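Local atomic coordinates of DNA replication and repair protein RecF (Caldanaerobacter subterraneus subsp. tengcongensis, PDB entry 5Z69), a protein that takes part in DNA replication and repair as an ABC-type ATPase and recombination mediator of the RecFOR pathway, probably binding single-stranded DNA. Residues A[141-155]-A[198-210]. Sequence-based numbering, arbitrary orientation. Where two conformers were deposited one is given.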
ATOM      1  N   ARG A 141       8.763   7.864  -5.738  1.00 32.21           N
ATOM      2  CA  ARG A 141       9.602   8.284  -4.635  1.00 44.61           C
ATOM      3  C   ARG A 141      10.720   9.249  -5.088  1.00 40.48           C
ATOM      4  O   ARG A 141      10.957  10.263  -4.453  1.00 38.04           O
ATOM      5  CB  ARG A 141      10.191   7.049  -3.974  1.00 46.72           C
ATOM      6  CG  ARG A 141      10.422   7.171  -2.503  1.00 45.21           C
ATOM      7  CD  ARG A 141      10.637   5.796  -1.915  1.00 36.21           C
ATOM      8  NE  ARG A 141      11.555   4.985  -2.715  1.00 42.56           N
ATOM      9  CZ  ARG A 141      11.296   3.746  -3.120  1.00 46.88           C
ATOM     10  NH1 ARG A 141      10.134   3.155  -2.806  1.00 35.49           N
ATOM     11  NH2 ARG A 141      12.200   3.091  -3.842  1.00 51.97           N
ATOM     12  N   LYS A 142      11.400   8.924  -6.180  1.00 39.99           N
ATOM     13  CA  LYS A 142      12.461   9.790  -6.680  1.00 34.06           C
ATOM     14  C   LYS A 142      11.876  11.164  -7.038  1.00 33.80           C
ATOM     15  O   LYS A 142      12.495  12.190  -6.767  1.00 34.04           O
ATOM     16  CB  LYS A 142      13.162   9.158  -7.890  1.00 31.97           C
ATOM     17  CG  LYS A 142      14.073  10.147  -8.673  1.00 58.21           C
ATOM     18  CD  LYS A 142      14.873   9.500  -9.822  1.00 57.71           C
ATOM     19  CE  LYS A 142      15.820  10.524 -10.472  1.00 58.90           C
ATOM     20  NZ  LYS A 142      16.477  10.028 -11.720  1.00 59.33           N
ATOM     21  N   TYR A 143      10.666  11.163  -7.607  1.00 31.91           N
ATOM     22  CA  TYR A 143       9.983  12.381  -8.036  1.00 32.84           C
ATOM     23  C   TYR A 143       9.608  13.255  -6.847  1.00 32.85           C
ATOM     24  O   TYR A 143       9.838  14.470  -6.831  1.00 27.73           O
ATOM     25  CB  TYR A 143       8.729  12.035  -8.853  1.00 32.03           C
ATOM     26  CG  TYR A 143       7.884  13.245  -9.158  1.00 31.83           C
ATOM     27  CD1 TYR A 143       6.683  13.475  -8.491  1.00 31.07           C
ATOM     28  CD2 TYR A 143       8.319  14.195 -10.081  1.00 30.47           C
ATOM     29  CE1 TYR A 143       5.917  14.624  -8.766  1.00 33.67           C
ATOM     30  CE2 TYR A 143       7.570  15.341 -10.362  1.00 28.44           C
ATOM     31  CZ  TYR A 143       6.375  15.553  -9.704  1.00 34.63           C
ATOM     32  OH  TYR A 143       5.656  16.705  -9.991  1.00 31.61           O
ATOM     33  N   LEU A 144       9.010  12.624  -5.850  1.00 25.81           N
ATOM     34  CA  LEU A 144       8.640  13.294  -4.617  1.00 36.09           C
ATOM     35  C   LEU A 144       9.841  13.899  -3.870  1.00 30.12           C
ATOM     36  O   LEU A 144       9.765  15.015  -3.365  1.00 26.96           O
ATOM     37  CB  LEU A 144       7.903  12.309  -3.708  1.00 33.48           C
ATOM     38  CG  LEU A 144       7.382  12.878  -2.393  1.00 39.28           C
ATOM     39  CD1 LEU A 144       6.414  13.998  -2.642  1.00 32.67           C
ATOM     40  CD2 LEU A 144       6.714  11.762  -1.572  1.00 36.12           C
ATOM     41  N   ASP A 145      10.939  13.147  -3.773  1.00 25.87           N
ATOM     42  CA  ASP A 145      12.142  13.625  -3.095  1.00 22.21           C
ATOM     43  C   ASP A 145      12.715  14.862  -3.798  1.00 26.80           C
ATOM     44  O   ASP A 145      13.186  15.791  -3.148  1.00 24.03           O
ATOM     45  CB  ASP A 145      13.208  12.530  -3.059  1.00 31.44           C
ATOM     46  CG  ASP A 145      12.976  11.504  -1.968  1.00 36.84           C
ATOM     47  OD1 ASP A 145      12.280  11.806  -0.975  1.00 31.85           O
ATOM     48  OD2 ASP A 145      13.543  10.403  -2.093  1.00 33.68           O
ATOM     49  N   ALA A 146      12.672  14.858  -5.125  1.00 26.30           N
ATOM     50  CA  ALA A 146      13.218  15.968  -5.920  1.00 30.27           C
ATOM     51  C   ALA A 146      12.333  17.198  -5.833  1.00 33.75           C
ATOM     52  O   ALA A 146      12.839  18.312  -5.702  1.00 30.09           O
ATOM     53  CB  ALA A 146      13.389  15.550  -7.377  1.00 28.35           C
ATOM     54  N   CYS A 147      11.014  17.009  -5.921  1.00 24.90           N
ATOM     55  CA  CYS A 147      10.089  18.125  -5.753  1.00 29.77           C
ATOM     56  C   CYS A 147      10.303  18.820  -4.421  1.00 36.95           C
ATOM     57  O   CYS A 147      10.398  20.056  -4.345  1.00 29.10           O
ATOM     58  CB  CYS A 147       8.637  17.658  -5.848  1.00 40.85           C
ATOM     59  SG  CYS A 147       8.172  17.167  -7.504  1.00 31.59           S
ATOM     60  N   ILE A 148      10.379  18.025  -3.362  1.00 28.15           N
ATOM     61  CA  ILE A 148      10.490  18.620  -2.033  1.00 33.19           C
ATOM     62  C   ILE A 148      11.853  19.268  -1.781  1.00 38.49           C
ATOM     63  O   ILE A 148      11.907  20.379  -1.264  1.00 29.95           O
ATOM     64  CB  ILE A 148      10.227  17.605  -0.942  1.00 28.12           C
ATOM     65  CG1 ILE A 148       8.799  17.006  -1.113  1.00 28.07           C
ATOM     66  CG2 ILE A 148      10.404  18.282   0.429  1.00 24.78           C
ATOM     67  CD1 ILE A 148       8.475  15.866  -0.171  1.00 23.29           C
ATOM     68  N   SER A 149      12.932  18.560  -2.135  1.00 26.17           N
ATOM     69  CA  SER A 149      14.288  19.022  -1.947  1.00 25.89           C
ATOM     70  C   SER A 149      14.531  20.369  -2.626  1.00 26.55           C
ATOM     71  O   SER A 149      15.231  21.213  -2.087  1.00 29.54           O
ATOM     72  CB  SER A 149      15.283  17.986  -2.477  1.00 30.17           C
ATOM     73  OG  SER A 149      15.141  16.768  -1.760  1.00 32.56           O
ATOM     74  N   VAL A 150      13.931  20.568  -3.791  1.00 29.54           N
ATOM     75  CA  VAL A 150      14.103  21.824  -4.504  1.00 26.05           C
ATOM     76  C   VAL A 150      13.575  22.979  -3.662  1.00 36.39           C
ATOM     77  O   VAL A 150      14.162  24.057  -3.629  1.00 30.44           O
ATOM     78  CB  VAL A 150      13.386  21.803  -5.882  1.00 29.24           C
ATOM     79  CG1 VAL A 150      13.187  23.235  -6.410  1.00 35.56           C
ATOM     80  CG2 VAL A 150      14.214  20.981  -6.873  1.00 25.23           C
ATOM     81  N   ILE A 151      12.476  22.758  -2.946  1.00 29.59           N
ATOM     82  CA  ILE A 151      11.907  23.883  -2.240  1.00 33.16           C
ATOM     83  C   ILE A 151      12.254  23.883  -0.756  1.00 36.68           C
ATOM     84  O   ILE A 151      12.060  24.884  -0.082  1.00 43.76           O
ATOM     85  CB  ILE A 151      10.380  23.951  -2.465  1.00 41.58           C
ATOM     86  CG1 ILE A 151       9.640  22.789  -1.832  1.00 44.07           C
ATOM     87  CG2 ILE A 151      10.088  23.896  -3.946  1.00 42.71           C
ATOM     88  CD1 ILE A 151       8.160  22.783  -2.217  1.00 46.42           C
ATOM     89  N   ASP A 152      12.840  22.803  -0.254  1.00 28.83           N
ATOM     90  CA  ASP A 152      13.024  22.682   1.200  1.00 40.79           C
ATOM     91  C   ASP A 152      14.392  22.092   1.534  1.00 43.02           C
ATOM     92  O   ASP A 152      14.604  20.871   1.500  1.00 33.89           O
ATOM     93  CB  ASP A 152      11.884  21.831   1.813  1.00 41.53           C
ATOM     94  CG  ASP A 152      11.995  21.661   3.336  1.00 40.72           C
ATOM     95  OD1 ASP A 152      11.055  21.080   3.935  1.00 37.74           O
ATOM     96  OD2 ASP A 152      12.998  22.080   3.946  1.00 39.40           O
ATOM     97  N   LYS A 153      15.301  22.981   1.905  1.00 38.65           N
ATOM     98  CA  LYS A 153      16.691  22.624   2.168  1.00 41.18           C
ATOM     99  C   LYS A 153      16.856  21.726   3.400  1.00 39.04           C
ATOM    100  O   LYS A 153      17.753  20.887   3.446  1.00 32.65           O
ATOM    101  CB  LYS A 153      17.523  23.908   2.320  1.00 46.94           C
ATOM    102  CG  LYS A 153      19.002  23.735   2.028  1.00 57.63           C
ATOM    103  N   ASN A 154      15.987  21.882   4.395  1.00 34.72           N
ATOM    104  CA  ASN A 154      16.095  21.070   5.600  1.00 43.17           C
ATOM    105  C   ASN A 154      15.698  19.626   5.331  1.00 32.26           C
ATOM    106  O   ASN A 154      16.244  18.695   5.923  1.00 45.83           O
ATOM    107  CB  ASN A 154      15.247  21.664   6.725  1.00 45.67           C
ATOM    108  CG  ASN A 154      15.744  23.039   7.148  1.00 58.06           C
ATOM    109  OD1 ASN A 154      16.950  23.262   7.264  1.00 59.44           O
ATOM    110  ND2 ASN A 154      14.819  23.971   7.353  1.00 60.75           N
ATOM    111  N   TYR A 155      14.736  19.445   4.436  1.00 42.23           N
ATOM    112  CA  TYR A 155      14.329  18.105   4.042  1.00 36.76           C
ATOM    113  C   TYR A 155      15.447  17.448   3.263  1.00 35.88           C
ATOM    114  O   TYR A 155      15.776  16.275   3.485  1.00 36.63           O
ATOM    115  CB  TYR A 155      13.075  18.147   3.192  1.00 27.78           C
ATOM    116  CG  TYR A 155      12.682  16.825   2.554  1.00 33.46           C
ATOM    117  CD1 TYR A 155      13.153  16.451   1.286  1.00 28.08           C
ATOM    118  CD2 TYR A 155      11.806  15.966   3.204  1.00 31.15           C
ATOM    119  CE1 TYR A 155      12.745  15.230   0.697  1.00 33.33           C
ATOM    120  CE2 TYR A 155      11.405  14.766   2.635  1.00 27.30           C
ATOM    121  CZ  TYR A 155      11.868  14.398   1.394  1.00 33.58           C
ATOM    122  OH  TYR A 155      11.430  13.189   0.876  1.00 29.98           O
ATOM    123  N   ALA A 198      11.269   9.721  10.525  1.00 33.33           N
ATOM    124  CA  ALA A 198      10.049  10.377  10.977  1.00 35.76           C
ATOM    125  C   ALA A 198       9.959  11.813  10.434  1.00 38.37           C
ATOM    126  O   ALA A 198       8.902  12.261   9.963  1.00 38.15           O
ATOM    127  CB  ALA A 198       9.971  10.371  12.527  1.00 34.75           C
ATOM    128  N   ARG A 199      11.053  12.552  10.503  1.00 37.67           N
ATOM    129  CA  ARG A 199      11.042  13.903   9.929  1.00 36.54           C
ATOM    130  C   ARG A 199      10.690  13.890   8.440  1.00 29.51           C
ATOM    131  O   ARG A 199       9.927  14.724   7.960  1.00 37.19           O
ATOM    132  CB  ARG A 199      12.380  14.572  10.149  1.00 40.44           C
ATOM    133  CG  ARG A 199      12.575  14.992  11.573  1.00 51.32           C
ATOM    134  CD  ARG A 199      13.506  16.172  11.637  1.00 52.41           C
ATOM    135  NE  ARG A 199      14.870  15.779  11.330  1.00 51.65           N
ATOM    136  CZ  ARG A 199      15.733  15.361  12.245  1.00 58.48           C
ATOM    137  NH1 ARG A 199      15.352  15.282  13.512  1.00 63.49           N
ATOM    138  NH2 ARG A 199      16.970  15.025  11.898  1.00 61.15           N
ATOM    139  N   ILE A 200      11.214  12.907   7.727  1.00 30.56           N
ATOM    140  CA  ILE A 200      10.989  12.785   6.294  1.00 30.77           C
ATOM    141  C   ILE A 200       9.526  12.431   5.993  1.00 34.16           C
ATOM    142  O   ILE A 200       8.902  13.021   5.104  1.00 36.45           O
ATOM    143  CB  ILE A 200      11.958  11.736   5.713  1.00 28.56           C
ATOM    144  CG1 ILE A 200      13.342  12.379   5.489  1.00 31.27           C
ATOM    145  CG2 ILE A 200      11.431  11.125   4.415  1.00 23.38           C
ATOM    146  CD1 ILE A 200      14.477  11.365   5.485  1.00 41.53           C
ATOM    147  N   ILE A 201       8.981  11.473   6.737  1.00 28.58           N
ATOM    148  CA  ILE A 201       7.575  11.113   6.569  1.00 28.10           C
ATOM    149  C   ILE A 201       6.693  12.333   6.803  1.00 30.71           C
ATOM    150  O   ILE A 201       5.785  12.616   6.020  1.00 30.39           O
ATOM    151  CB  ILE A 201       7.173   9.971   7.528  1.00 38.26           C
ATOM    152  CG1 ILE A 201       7.718   8.650   6.991  1.00 43.98           C
ATOM    153  CG2 ILE A 201       5.647   9.909   7.706  1.00 31.65           C
ATOM    154  CD1 ILE A 201       7.857   7.571   8.043  1.00 41.55           C
ATOM    155  N   LYS A 202       6.994  13.084   7.858  1.00 36.18           N
ATOM    156  CA  LYS A 202       6.197  14.262   8.188  1.00 35.15           C
ATOM    157  C   LYS A 202       6.173  15.266   7.035  1.00 46.76           C
ATOM    158  O   LYS A 202       5.112  15.775   6.660  1.00 36.05           O
ATOM    159  CB  LYS A 202       6.726  14.941   9.455  1.00 42.00           C
ATOM    160  CG  LYS A 202       5.858  16.113   9.890  1.00 52.13           C
ATOM    161  CD  LYS A 202       6.662  17.282  10.428  1.00 58.70           C
ATOM    162  CE  LYS A 202       7.354  18.044   9.298  1.00 61.35           C
ATOM    163  NZ  LYS A 202       8.093  19.263   9.760  1.00 53.40           N
ATOM    164  N   VAL A 203       7.335  15.543   6.459  1.00 39.44           N
ATOM    165  CA  VAL A 203       7.385  16.509   5.378  1.00 33.76           C
ATOM    166  C   VAL A 203       6.768  15.961   4.095  1.00 27.10           C
ATOM    167  O   VAL A 203       6.083  16.692   3.363  1.00 33.43           O
ATOM    168  CB  VAL A 203       8.826  16.960   5.100  1.00 38.64           C
ATOM    169  CG1 VAL A 203       8.875  17.831   3.834  1.00 39.54           C
ATOM    170  CG2 VAL A 203       9.380  17.695   6.312  1.00 34.89           C
ATOM    171  N   ARG A 204       7.006  14.684   3.812  1.00 32.70           N
ATOM    172  CA  ARG A 204       6.387  14.069   2.642  1.00 30.59           C
ATOM    173  C   ARG A 204       4.870  14.169   2.724  1.00 44.27           C
ATOM    174  O   ARG A 204       4.205  14.429   1.713  1.00 34.95           O
ATOM    175  CB  ARG A 204       6.796  12.607   2.493  1.00 29.38           C
ATOM    176  CG  ARG A 204       8.189  12.401   1.917  1.00 28.56           C
ATOM    177  CD  ARG A 204       8.480  10.916   1.740  1.00 33.19           C
ATOM    178  NE  ARG A 204       9.792  10.727   1.148  1.00 32.26           N
ATOM    179  CZ  ARG A 204      10.344   9.551   0.899  1.00 39.63           C
ATOM    180  NH1 ARG A 204       9.697   8.425   1.198  1.00 28.69           N
ATOM    181  NH2 ARG A 204      11.553   9.501   0.355  1.00 26.02           N
ATOM    182  N   ASN A 205       4.332  13.969   3.928  1.00 40.95           N
ATOM    183  CA  ASN A 205       2.887  14.091   4.146  1.00 42.26           C
ATOM    184  C   ASN A 205       2.402  15.508   3.888  1.00 35.14           C
ATOM    185  O   ASN A 205       1.387  15.716   3.216  1.00 37.27           O
ATOM    186  CB  ASN A 205       2.505  13.685   5.566  1.00 37.70           C
ATOM    187  CG  ASN A 205       0.992  13.535   5.740  1.00 38.91           C
ATOM    188  OD1 ASN A 205       0.380  12.626   5.185  1.00 44.11           O
ATOM    189  ND2 ASN A 205       0.394  14.439   6.495  1.00 39.40           N
ATOM    190  N   ASN A 206       3.119  16.485   4.434  1.00 32.81           N
ATOM    191  CA  ASN A 206       2.786  17.888   4.183  0.51 39.59           C
ATOM    192  C   ASN A 206       2.700  18.186   2.685  1.00 37.22           C
ATOM    193  O   ASN A 206       1.791  18.877   2.233  1.00 37.33           O
ATOM    194  CB  ASN A 206       3.811  18.829   4.826  0.51 42.06           C
ATOM    195  CG  ASN A 206       3.906  18.669   6.338  0.51 46.61           C
ATOM    196  OD1 ASN A 206       4.965  18.901   6.926  0.51 49.88           O
ATOM    197  ND2 ASN A 206       2.807  18.273   6.973  0.51 42.73           N
ATOM    198  N   TYR A 207       3.654  17.654   1.919  1.00 35.71           N
ATOM    199  CA  TYR A 207       3.698  17.941   0.488  1.00 33.42           C
ATOM    200  C   TYR A 207       2.561  17.199  -0.235  1.00 29.79           C
ATOM    201  O   TYR A 207       1.915  17.752  -1.128  1.00 33.68           O
ATOM    202  CB  TYR A 207       5.065  17.550  -0.133  1.00 32.96           C
ATOM    203  CG  TYR A 207       5.163  17.932  -1.591  1.00 25.95           C
ATOM    204  CD1 TYR A 207       5.738  19.151  -1.975  1.00 29.96           C
ATOM    205  CD2 TYR A 207       4.681  17.094  -2.589  1.00 29.81           C
ATOM    206  CE1 TYR A 207       5.817  19.512  -3.312  1.00 26.01           C
ATOM    207  CE2 TYR A 207       4.753  17.446  -3.921  1.00 33.76           C
ATOM    208  CZ  TYR A 207       5.336  18.664  -4.278  1.00 30.92           C
ATOM    209  OH  TYR A 207       5.399  19.046  -5.604  1.00 34.21           O
ATOM    210  N   LEU A 208       2.347  15.944   0.137  1.00 30.81           N
ATOM    211  CA  LEU A 208       1.308  15.146  -0.495  1.00 41.99           C
ATOM    212  C   LEU A 208      -0.095  15.745  -0.223  1.00 38.24           C
ATOM    213  O   LEU A 208      -0.953  15.720  -1.118  1.00 37.28           O
ATOM    214  CB  LEU A 208       1.411  13.694  -0.036  1.00 38.70           C
ATOM    215  CG  LEU A 208       2.604  12.949  -0.638  1.00 42.66           C
ATOM    216  CD1 LEU A 208       2.729  11.637   0.033  1.00 32.62           C
ATOM    217  CD2 LEU A 208       2.510  12.740  -2.145  1.00 36.88           C
ATOM    218  N   GLU A 209      -0.306  16.269   0.986  1.00 36.88           N
ATOM    219  CA  GLU A 209      -1.500  17.071   1.300  1.00 43.28           C
ATOM    220  C   GLU A 209      -1.682  18.178   0.298  1.00 52.49           C
ATOM    221  O   GLU A 209      -2.736  18.302  -0.306  1.00 45.12           O
ATOM    222  CB  GLU A 209      -1.390  17.727   2.676  1.00 54.66           C
ATOM    223  CG  GLU A 209      -1.740  16.853   3.886  1.00 65.05           C
ATOM    224  CD  GLU A 209      -1.863  17.692   5.148  1.00 76.99           C
ATOM    225  OE1 GLU A 209      -1.138  17.405   6.130  1.00 80.89           O
ATOM    226  OE2 GLU A 209      -2.692  18.634   5.142  1.00 79.27           O
ATOM    227  N   LYS A 210      -0.648  19.006   0.136  1.00 47.23           N
ATOM    228  CA  LYS A 210      -0.710  20.097  -0.838  1.00 41.92           C
ATOM    229  C   LYS A 210      -0.878  19.567  -2.249  1.00 35.65           C
ATOM    230  O   LYS A 210      -1.634  20.129  -3.037  1.00 43.38           O
ATOM    231  CB  LYS A 210       0.541  20.964  -0.751  1.00 41.12           C
ATOM    232  CG  LYS A 210       0.630  21.723   0.537  1.00 47.49           C
ATOM    233  CD  LYS A 210       1.976  22.411   0.693  1.00 56.93           C
ATOM    234  CE  LYS A 210       1.981  23.304   1.922  1.00 53.70           C
ATOM    235  NZ  LYS A 210       3.351  23.707   2.302  1.00 58.63           N
TER
HETATM  236  O   HOH W   1       4.360  17.456  -7.656  1.00 45.99           O
HETATM  237  O   HOH W   2      13.671   8.021  -0.666  1.00 34.39           O
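The guanidinium of R204 meets Y155 OH and D145 OD1 along its edge, while I200 CG2 of its own helix rests over one face, toward the rim. NE lies 3.0 Å from Y155 OH and donates in the guanidinium plane, almost straight (N-H...O 167°). NH2 makes the salt bridge, reaching D145 OD1 at 2.8 Å from the syn side; a water links NH2 to OD2. D145 OD1 is approached by Y155 OH as well, in a very short bond whose exact length is doubtful. The arginine reaches this pair because its chain runs extended from CG to NE, its methylenes passing L144 CD2. NH1 turns to E274 and the carbonyl of P271. Were R204 an alanine, the D145 carboxylate would probably lose its salt-bridge mate and Y155 OH its NE donor, with a gap opened beside L144.

The Y155 ring carries I148 CG2 on one face and the carbonyl of I200 at its edge; V203 CG1 approaches CD2 obliquely, at 3.5 Å. Y207 supplies the second knob: with CG anti to the backbone N (chi1 -176°), its ring enters among L144, C147, I148 and I151. L144 CD1 lies 3.5 Å from its CD2, and at the ring's edge a water joins Y207 OH to Y143 OH.

Y207 thus fills a hole of helix 137-151, and R204, three residues earlier, one completed by Y155 of helix 153-177. The axes of 141-151 and 198-210 cross at 91°, and helix 186-222 packs across helix 137-151 and the start of helix 153-177, an illustration of knobs-into-holes packing in this RecF/RecN/SMC-type ATPase.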